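Putative alpha-ketoglutarate-dependent taurine dioxygenase (PDB 5HSX) probably acts as an iron- and 2-oxoglutarate-dependent dioxygenase of the TauD/TfdA family. Local coordinates at residues A157-L162 / G214-Y219; D171-I176 / H204-V209. All blocks are in the same frame, centred on the assembly; numbering follows the deposited sequence.

Interaction 1 (A157-L162 / G214-Y219)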
ATOM      1  N   ALA B 157     -10.454  -6.792  10.853  1.00 18.25           N
ATOM      2  CA  ALA B 157      -9.248  -6.449  11.605  1.00 18.98           C
ATOM      3  C   ALA B 157      -9.290  -5.000  12.078  1.00 16.97           C
ATOM      4  O   ALA B 157      -8.940  -4.704  13.231  1.00 17.51           O
ATOM      5  CB  ALA B 157      -8.007  -6.705  10.747  1.00 19.14           C
ATOM      6  N   ALA B 158      -9.714  -4.079  11.201  1.00 16.92           N
ATOM      7  CA  ALA B 158      -9.767  -2.673  11.585  1.00 19.71           C
ATOM      8  C   ALA B 158     -10.725  -2.457  12.754  1.00 15.64           C
ATOM      9  O   ALA B 158     -10.392  -1.760  13.718  1.00 15.51           O
ATOM     10  CB  ALA B 158     -10.167  -1.807  10.390  1.00 17.67           C
ATOM     11  N   TYR B 159     -11.919  -3.059  12.694  1.00 14.45           N
ATOM     12  CA  TYR B 159     -12.839  -2.960  13.827  1.00 14.76           C
ATOM     13  C   TYR B 159     -12.186  -3.460  15.105  1.00 18.38           C
ATOM     14  O   TYR B 159     -12.265  -2.810  16.155  1.00 16.50           O
ATOM     15  CB  TYR B 159     -14.129  -3.749  13.559  1.00 13.54           C
ATOM     16  CG  TYR B 159     -15.059  -3.818  14.773  1.00 17.74           C
ATOM     17  CD1 TYR B 159     -15.923  -2.765  15.070  1.00 18.57           C
ATOM     18  CD2 TYR B 159     -15.057  -4.923  15.626  1.00 20.42           C
ATOM     19  CE1 TYR B 159     -16.767  -2.805  16.178  1.00 17.76           C
ATOM     20  CE2 TYR B 159     -15.904  -4.975  16.742  1.00 23.10           C
ATOM     21  CZ  TYR B 159     -16.760  -3.915  17.002  1.00 20.44           C
ATOM     22  OH  TYR B 159     -17.595  -3.948  18.098  1.00 18.43           O
ATOM     23  N   GLN B 160     -11.552  -4.631  15.036  1.00 16.20           N
ATOM     24  CA  GLN B 160     -11.024  -5.259  16.237  1.00 21.29           C
ATOM     25  C   GLN B 160      -9.902  -4.433  16.843  1.00 17.65           C
ATOM     26  O   GLN B 160      -9.692  -4.487  18.062  1.00 19.18           O
ATOM     27  CB  GLN B 160     -10.552  -6.676  15.917  1.00 21.40           C
ATOM     28  CG  GLN B 160     -11.721  -7.647  15.685  1.00 22.69           C
ATOM     29  CD  GLN B 160     -11.282  -8.989  15.134  1.00 31.23           C
ATOM     30  OE1 GLN B 160     -10.089  -9.272  15.028  1.00 30.32           O
ATOM     31  NE2 GLN B 160     -12.251  -9.822  14.769  1.00 27.66           N
ATOM     32  N   LYS B 161      -9.200  -3.650  16.019  1.00 17.61           N
ATOM     33  CA  LYS B 161      -8.078  -2.843  16.486  1.00 15.62           C
ATOM     34  C   LYS B 161      -8.500  -1.489  17.043  1.00 18.23           C
ATOM     35  O   LYS B 161      -7.667  -0.806  17.643  1.00 18.51           O
ATOM     36  CB  LYS B 161      -7.070  -2.631  15.353  1.00 18.79           C
ATOM     37  N   LEU B 162      -9.749  -1.070  16.852  1.00 14.23           N
ATOM     38  CA  LEU B 162     -10.253   0.057  17.627  1.00 16.74           C
ATOM     39  C   LEU B 162     -10.171  -0.302  19.102  1.00 17.52           C
ATOM     40  O   LEU B 162     -10.307  -1.467  19.476  1.00 18.63           O
ATOM     41  CB  LEU B 162     -11.710   0.369  17.264  1.00 12.80           C
ATOM     42  CG  LEU B 162     -12.017   0.816  15.830  1.00 15.81           C
ATOM     43  CD1 LEU B 162     -13.539   0.919  15.673  1.00 19.50           C
ATOM     44  CD2 LEU B 162     -11.354   2.150  15.548  1.00 16.80           C
ATOM     45  N   GLY B 214     -20.160 -14.139  11.683  1.00 25.09           N
ATOM     46  CA  GLY B 214     -20.501 -13.452  12.907  1.00 24.93           C
ATOM     47  C   GLY B 214     -19.528 -12.368  13.311  1.00 25.68           C
ATOM     48  O   GLY B 214     -19.736 -11.729  14.350  1.00 22.51           O
ATOM     49  N   GLU B 215     -18.473 -12.141  12.529  1.00 19.40           N
ATOM     50  CA  GLU B 215     -17.516 -11.091  12.842  1.00 19.15           C
ATOM     51  C   GLU B 215     -18.127  -9.717  12.593  1.00 23.38           C
ATOM     52  O   GLU B 215     -19.083  -9.559  11.834  1.00 27.60           O
ATOM     53  CB  GLU B 215     -16.249 -11.252  12.003  1.00 21.45           C
ATOM     54  CG  GLU B 215     -15.501 -12.558  12.235  1.00 20.80           C
ATOM     55  CD  GLU B 215     -14.530 -12.878  11.114  1.00 24.99           C
ATOM     56  OE1 GLU B 215     -14.970 -12.990   9.948  1.00 24.77           O
ATOM     57  OE2 GLU B 215     -13.317 -12.999  11.391  1.00 26.57           O
ATOM     58  N   ARG B 216     -17.555  -8.712  13.247  1.00 19.05           N
ATOM     59  CA  ARG B 216     -17.972  -7.327  13.064  1.00 16.49           C
ATOM     60  C   ARG B 216     -16.988  -6.604  12.160  1.00 19.18           C
ATOM     61  O   ARG B 216     -15.778  -6.622  12.411  1.00 20.41           O
ATOM     62  CB  ARG B 216     -18.073  -6.619  14.413  1.00 17.96           C
ATOM     63  CG  ARG B 216     -19.212  -7.190  15.239  1.00 20.06           C
ATOM     64  CD  ARG B 216     -19.255  -6.596  16.612  1.00 20.20           C
ATOM     65  NE  ARG B 216     -20.328  -7.211  17.391  1.00 23.27           N
ATOM     66  CZ  ARG B 216     -20.711  -6.783  18.588  1.00 26.11           C
ATOM     67  NH1 ARG B 216     -20.105  -5.735  19.135  1.00 27.10           N
ATOM     68  NH2 ARG B 216     -21.698  -7.405  19.232  1.00 22.96           N
ATOM     69  N   ALA B 217     -17.512  -5.964  11.117  1.00 18.32           N
ATOM     70  CA  ALA B 217     -16.709  -5.185  10.180  1.00 15.83           C
ATOM     71  C   ALA B 217     -16.953  -3.701  10.391  1.00 17.28           C
ATOM     72  O   ALA B 217     -18.096  -3.273  10.555  1.00 16.02           O
ATOM     73  CB  ALA B 217     -17.046  -5.552   8.729  1.00 18.91           C
ATOM     74  N   LEU B 218     -15.877  -2.911  10.342  1.00 17.06           N
ATOM     75  CA  LEU B 218     -15.985  -1.456  10.415  1.00 18.95           C
ATOM     76  C   LEU B 218     -16.425  -0.972   9.035  1.00 16.26           C
ATOM     77  O   LEU B 218     -15.611  -0.811   8.120  1.00 17.59           O
ATOM     78  CB  LEU B 218     -14.653  -0.848  10.865  1.00 20.03           C
ATOM     79  CG  LEU B 218     -14.561   0.650  11.156  1.00 21.94           C
ATOM     80  CD1 LEU B 218     -15.636   1.066  12.151  1.00 18.25           C
ATOM     81  CD2 LEU B 218     -13.159   0.995  11.691  1.00 18.91           C
ATOM     82  N   TYR B 219     -17.736  -0.767   8.877  1.00 16.96           N
ATOM     83  CA  TYR B 219     -18.382  -0.702   7.562  1.00 13.46           C
ATOM     84  C   TYR B 219     -18.438   0.747   7.080  1.00 16.38           C
ATOM     85  O   TYR B 219     -19.499   1.335   6.901  1.00 20.54           O
ATOM     86  CB  TYR B 219     -19.782  -1.309   7.666  1.00 14.00           C
ATOM     87  CG  TYR B 219     -20.412  -1.783   6.372  1.00 15.88           C
ATOM     88  CD1 TYR B 219     -19.842  -2.814   5.640  1.00 15.44           C
ATOM     89  CD2 TYR B 219     -21.606  -1.232   5.917  1.00 22.51           C
ATOM     90  CE1 TYR B 219     -20.431  -3.275   4.462  1.00 20.18           C
ATOM     91  CE2 TYR B 219     -22.203  -1.683   4.741  1.00 21.81           C
ATOM     92  CZ  TYR B 219     -21.611  -2.707   4.020  1.00 21.95           C
ATOM     93  OH  TYR B 219     -22.208  -3.176   2.862  1.00 21.99           O
TER
HETATM   94  O   HOH W   1     -15.424  -9.498  15.495  0.57 22.15           O
HETATM   95  O   HOH W   2     -12.073 -12.473  13.718  1.00 28.45           O

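Interaction 2 (D171-I176 / H204-V209)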
ATOM      1  N   ASP B 171     -20.457   0.691  17.589  1.00 16.55           N
ATOM      2  CA  ASP B 171     -21.479  -0.362  17.524  1.00 19.25           C
ATOM      3  C   ASP B 171     -22.882   0.221  17.394  1.00 20.54           C
ATOM      4  O   ASP B 171     -23.742  -0.344  16.700  1.00 23.99           O
ATOM      5  CB  ASP B 171     -21.440  -1.242  18.777  1.00 22.13           C
ATOM      6  CG  ASP B 171     -20.307  -2.237  18.781  1.00 20.29           C
ATOM      7  OD1 ASP B 171     -19.686  -2.478  17.722  1.00 17.53           O
ATOM      8  OD2 ASP B 171     -20.042  -2.787  19.876  1.00 19.58           O
ATOM      9  N   GLY B 172     -23.143   1.331  18.083  1.00 22.13           N
ATOM     10  CA  GLY B 172     -24.460   1.935  18.124  1.00 26.04           C
ATOM     11  C   GLY B 172     -24.740   2.980  17.067  1.00 29.72           C
ATOM     12  O   GLY B 172     -25.838   3.550  17.061  1.00 30.36           O
ATOM     13  N   LEU B 173     -23.801   3.250  16.164  1.00 17.98           N
ATOM     14  CA  LEU B 173     -23.938   4.342  15.208  1.00 18.19           C
ATOM     15  C   LEU B 173     -24.431   3.849  13.855  1.00 18.02           C
ATOM     16  O   LEU B 173     -24.186   2.707  13.461  1.00 20.02           O
ATOM     17  CB  LEU B 173     -22.599   5.063  15.027  1.00 17.69           C
ATOM     18  CG  LEU B 173     -22.042   5.723  16.293  1.00 22.29           C
ATOM     19  CD1 LEU B 173     -20.713   6.409  16.000  1.00 20.12           C
ATOM     20  CD2 LEU B 173     -23.048   6.715  16.865  1.00 26.58           C
ATOM     21  N   ARG B 174     -25.137   4.740  13.151  1.00 18.59           N
ATOM     22  CA  ARG B 174     -25.623   4.523  11.796  1.00 17.00           C
ATOM     23  C   ARG B 174     -25.052   5.597  10.879  1.00 18.35           C
ATOM     24  O   ARG B 174     -24.741   6.709  11.324  1.00 20.68           O
ATOM     25  CB  ARG B 174     -27.147   4.576  11.743  1.00 17.06           C
ATOM     26  CG  ARG B 174     -27.811   3.777  12.846  1.00 21.94           C
ATOM     27  CD  ARG B 174     -27.948   2.336  12.443  1.00 29.24           C
ATOM     28  NE  ARG B 174     -29.007   2.164  11.451  1.00 33.53           N
ATOM     29  CZ  ARG B 174     -29.336   0.996  10.907  1.00 35.14           C
ATOM     30  NH1 ARG B 174     -28.688  -0.108  11.258  1.00 26.13           N
ATOM     31  NH2 ARG B 174     -30.310   0.938  10.007  1.00 28.69           N
ATOM     32  N   GLY B 175     -24.925   5.262   9.597  1.00 17.15           N
ATOM     33  CA  GLY B 175     -24.323   6.163   8.632  1.00 17.06           C
ATOM     34  C   GLY B 175     -25.130   6.239   7.350  1.00 19.41           C
ATOM     35  O   GLY B 175     -25.725   5.258   6.904  1.00 20.97           O
ATOM     36  N   ILE B 176     -25.132   7.429   6.750  1.00 20.21           N
ATOM     37  CA  ILE B 176     -25.814   7.660   5.482  1.00 20.80           C
ATOM     38  C   ILE B 176     -24.810   7.489   4.349  1.00 24.64           C
ATOM     39  O   ILE B 176     -23.803   8.201   4.297  1.00 20.68           O
ATOM     40  CB  ILE B 176     -26.452   9.056   5.438  1.00 20.36           C
ATOM     41  CG1 ILE B 176     -27.414   9.251   6.617  1.00 22.15           C
ATOM     42  CG2 ILE B 176     -27.135   9.281   4.074  1.00 21.42           C
ATOM     43  CD1 ILE B 176     -28.593   8.274   6.642  1.00 25.38           C
ATOM     44  N   HIS B 204     -26.961   2.727   6.763  1.00 19.15           N
ATOM     45  CA  HIS B 204     -26.320   1.466   7.131  1.00 19.59           C
ATOM     46  C   HIS B 204     -25.806   1.524   8.560  1.00 20.21           C
ATOM     47  O   HIS B 204     -25.500   2.612   9.066  1.00 18.31           O
ATOM     48  CB  HIS B 204     -25.127   1.158   6.212  1.00 18.38           C
ATOM     49  CG  HIS B 204     -25.508   0.670   4.854  1.00 18.81           C
ATOM     50  ND1 HIS B 204     -26.242  -0.479   4.650  1.00 20.23           N
ATOM     51  CD2 HIS B 204     -25.227   1.164   3.622  1.00 19.34           C
ATOM     52  CE1 HIS B 204     -26.407  -0.667   3.349  1.00 23.03           C
ATOM     53  NE2 HIS B 204     -25.793   0.312   2.704  1.00 20.41           N
ATOM     54  N   PRO B 205     -25.664   0.377   9.228  1.00 18.73           N
ATOM     55  CA  PRO B 205     -24.901   0.361  10.479  1.00 20.37           C
ATOM     56  C   PRO B 205     -23.455   0.728  10.204  1.00 17.37           C
ATOM     57  O   PRO B 205     -22.899   0.390   9.155  1.00 18.51           O
ATOM     58  CB  PRO B 205     -25.024  -1.091  10.954  1.00 20.93           C
ATOM     59  CG  PRO B 205     -25.160  -1.866   9.673  1.00 21.77           C
ATOM     60  CD  PRO B 205     -26.004  -0.988   8.776  1.00 18.34           C
ATOM     61  N   LEU B 206     -22.840   1.440  11.148  1.00 16.00           N
ATOM     62  CA  LEU B 206     -21.406   1.657  11.015  1.00 17.27           C
ATOM     63  C   LEU B 206     -20.623   0.379  11.286  1.00 20.32           C
ATOM     64  O   LEU B 206     -19.486   0.255  10.831  1.00 19.37           O
ATOM     65  CB  LEU B 206     -20.939   2.764  11.969  1.00 16.61           C
ATOM     66  CG  LEU B 206     -20.319   4.011  11.357  1.00 32.81           C
ATOM     67  CD1 LEU B 206     -21.284   4.662  10.375  1.00 28.10           C
ATOM     68  CD2 LEU B 206     -19.926   4.973  12.481  1.00 26.99           C
ATOM     69  N   VAL B 207     -21.208  -0.566  12.025  1.00 16.17           N
ATOM     70  CA  VAL B 207     -20.598  -1.860  12.288  1.00 15.32           C
ATOM     71  C   VAL B 207     -21.503  -2.931  11.690  1.00 19.83           C
ATOM     72  O   VAL B 207     -22.659  -3.085  12.113  1.00 19.23           O
ATOM     73  CB  VAL B 207     -20.389  -2.094  13.792  1.00 18.26           C
ATOM     74  CG1 VAL B 207     -19.799  -3.470  14.038  1.00 19.45           C
ATOM     75  CG2 VAL B 207     -19.499  -0.999  14.373  1.00 17.39           C
ATOM     76  N   ARG B 208     -20.996  -3.656  10.692  1.00 17.31           N
ATOM     77  CA  ARG B 208     -21.792  -4.681  10.024  1.00 18.64           C
ATOM     78  C   ARG B 208     -21.433  -6.059  10.563  1.00 17.27           C
ATOM     79  O   ARG B 208     -20.266  -6.463  10.517  1.00 19.74           O
ATOM     80  CB  ARG B 208     -21.590  -4.662   8.505  1.00 18.91           C
ATOM     81  CG  ARG B 208     -22.436  -5.755   7.843  1.00 18.59           C
ATOM     82  CD  ARG B 208     -22.373  -5.776   6.300  1.00 19.76           C
ATOM     83  NE  ARG B 208     -23.317  -6.796   5.827  1.00 20.92           N
ATOM     84  CZ  ARG B 208     -23.610  -7.045   4.551  1.00 22.63           C
ATOM     85  NH1 ARG B 208     -23.034  -6.343   3.583  1.00 22.40           N
ATOM     86  NH2 ARG B 208     -24.482  -8.005   4.252  1.00 22.07           N
ATOM     87  N   VAL B 209     -22.443  -6.790  11.031  1.00 17.99           N
ATOM     88  CA  VAL B 209     -22.226  -8.146  11.526  1.00 19.39           C
ATOM     89  C   VAL B 209     -22.226  -9.119  10.354  1.00 21.08           C
ATOM     90  O   VAL B 209     -23.241  -9.282   9.667  1.00 23.56           O
ATOM     91  CB  VAL B 209     -23.287  -8.529  12.563  1.00 22.00           C
ATOM     92  CG1 VAL B 209     -23.025  -9.935  13.045  1.00 23.00           C
ATOM     93  CG2 VAL B 209     -23.252  -7.527  13.715  1.00 19.53           C
TER
HETATM   94  O   HOH W   3     -23.615   0.023  13.887  1.00 21.93           O

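Interaction 1 (A157-L162 / G214-Y219)
Tyr159 and Arg216 form the densest part of this contact. Arg216 CB sits over one face of the Tyr159 ring, 3.8 Å from its centroid, a CH-pi contact displaced toward the ring's rim. The extended Arg216 chain then follows the ring to its hydroxyl, where NH1 donates a long bond to Tyr159 OH (3.3 Å, 164° at the hydrogen) that lies in the guanidinium plane. Both polar ends have a stronger partner in Asp171. With CG anti to the backbone N (chi1 173°), Tyr159 turns its ring to the strand's Arg216 end, while its CB meets Leu218 CB at 4.0 Å. Leu162 CD1 closes the apolar side on Leu218 CD2, also at 4.0 Å, and Val247 of helix 233-247 covers Leu218 further.

The Gln160 side is looser and hydrated. Gln160 NE2 meets the 214-219 segment through two waters, one accepting also from Arg216 N, the other bridging to Glu215 OE2 (2.7 Å from that water), which also salt-bridges Arg58.

Helix 157-161 crosses strand 216-218 at 90°, with axes 6.3 Å apart: a helix-on-sheet packing within the long insertion between neighbouring strands 150-154 and 253-256 of the cupin-type core.

Interaction 2 (D171-I176 / H204-V209)
Gly175 and His204 face each other as an antiparallel hydrogen-bonded pair, with Gly175 N to His204 O and His204 N to Gly175 O both 2.8 Å long and nearly straight. One residue along, Arg174 and Pro205 form the non-hydrogen-bonded pair. Leu206 N then donates to Leu173 O at 3.0 Å, approaching from 35° above the carbonyl plane; this tilt coincides with the break in strand 200-209.

The Leu206 side chain packs beside these bonds. Its CD1 lies on Gly175 CA at 3.8 Å, where glycine offers no side chain, while CD2 meets Leu173 CB at 3.7 Å. An unusual chi1 of -119° sets both branches against the opposite segment, and Leu225 and Ile228 of the next strand pack on the same leucine.

Beyond the interruption, direct pairing gives way to water. A single molecule accepts from Val207 N and lies 2.8 Å from both Asp171 O and Leu173 O. The Val207 methyls rest against OD1 of Asp171, whose carboxylate is held by Tyr159 (on OD1) and Arg216 (on OD2).

Arg174 bends at chi2 and chi3, folding its guanidinium back so that one face lies over the His204-Pro205 peptide; NH1 is 3.7 Å from Pro205 N. Its nitrogens are oriented from outside: NE by a salt bridge to Glu203, NH1 and NH2 by the carbonyls of Thr304 and Gln305. His204 is likewise held, through ND1 to Ser306 OG and edge-to-face with His177.

The grip between the segments is thus mainly backbone and apolar, whereas the guanidinium directs its N-H groups elsewhere in the same chain. That carboxylate and two carbonyls would offset its charge and fix its orientation, joining residues 304-305 to this strand pair.

How the interactions relate
Interactions 1 and 2 are centred 11 Å apart and share one antiparallel sheet, in which strand 216-218 of the first neighbours strand 200-209 of the second. Tyr219 N lies 2.8 Å from Leu206 O, a probable backbone bond, and Arg216 CB packs on Val207 CG1 at 3.6 Å. Asp171 joins them through its side chain: OD1 is 2.6 Å from Tyr159 OH, a probable hydrogen bond. Neither contact supplies a ligand to the metal site of His123, Asp125, His273 and Asn323, where a sodium ion sits, probably in place of iron. One connection toward it runs through Thr127, two residues after Asp125, touched by Tyr219 and weakly bonded through its carbonyl to His204.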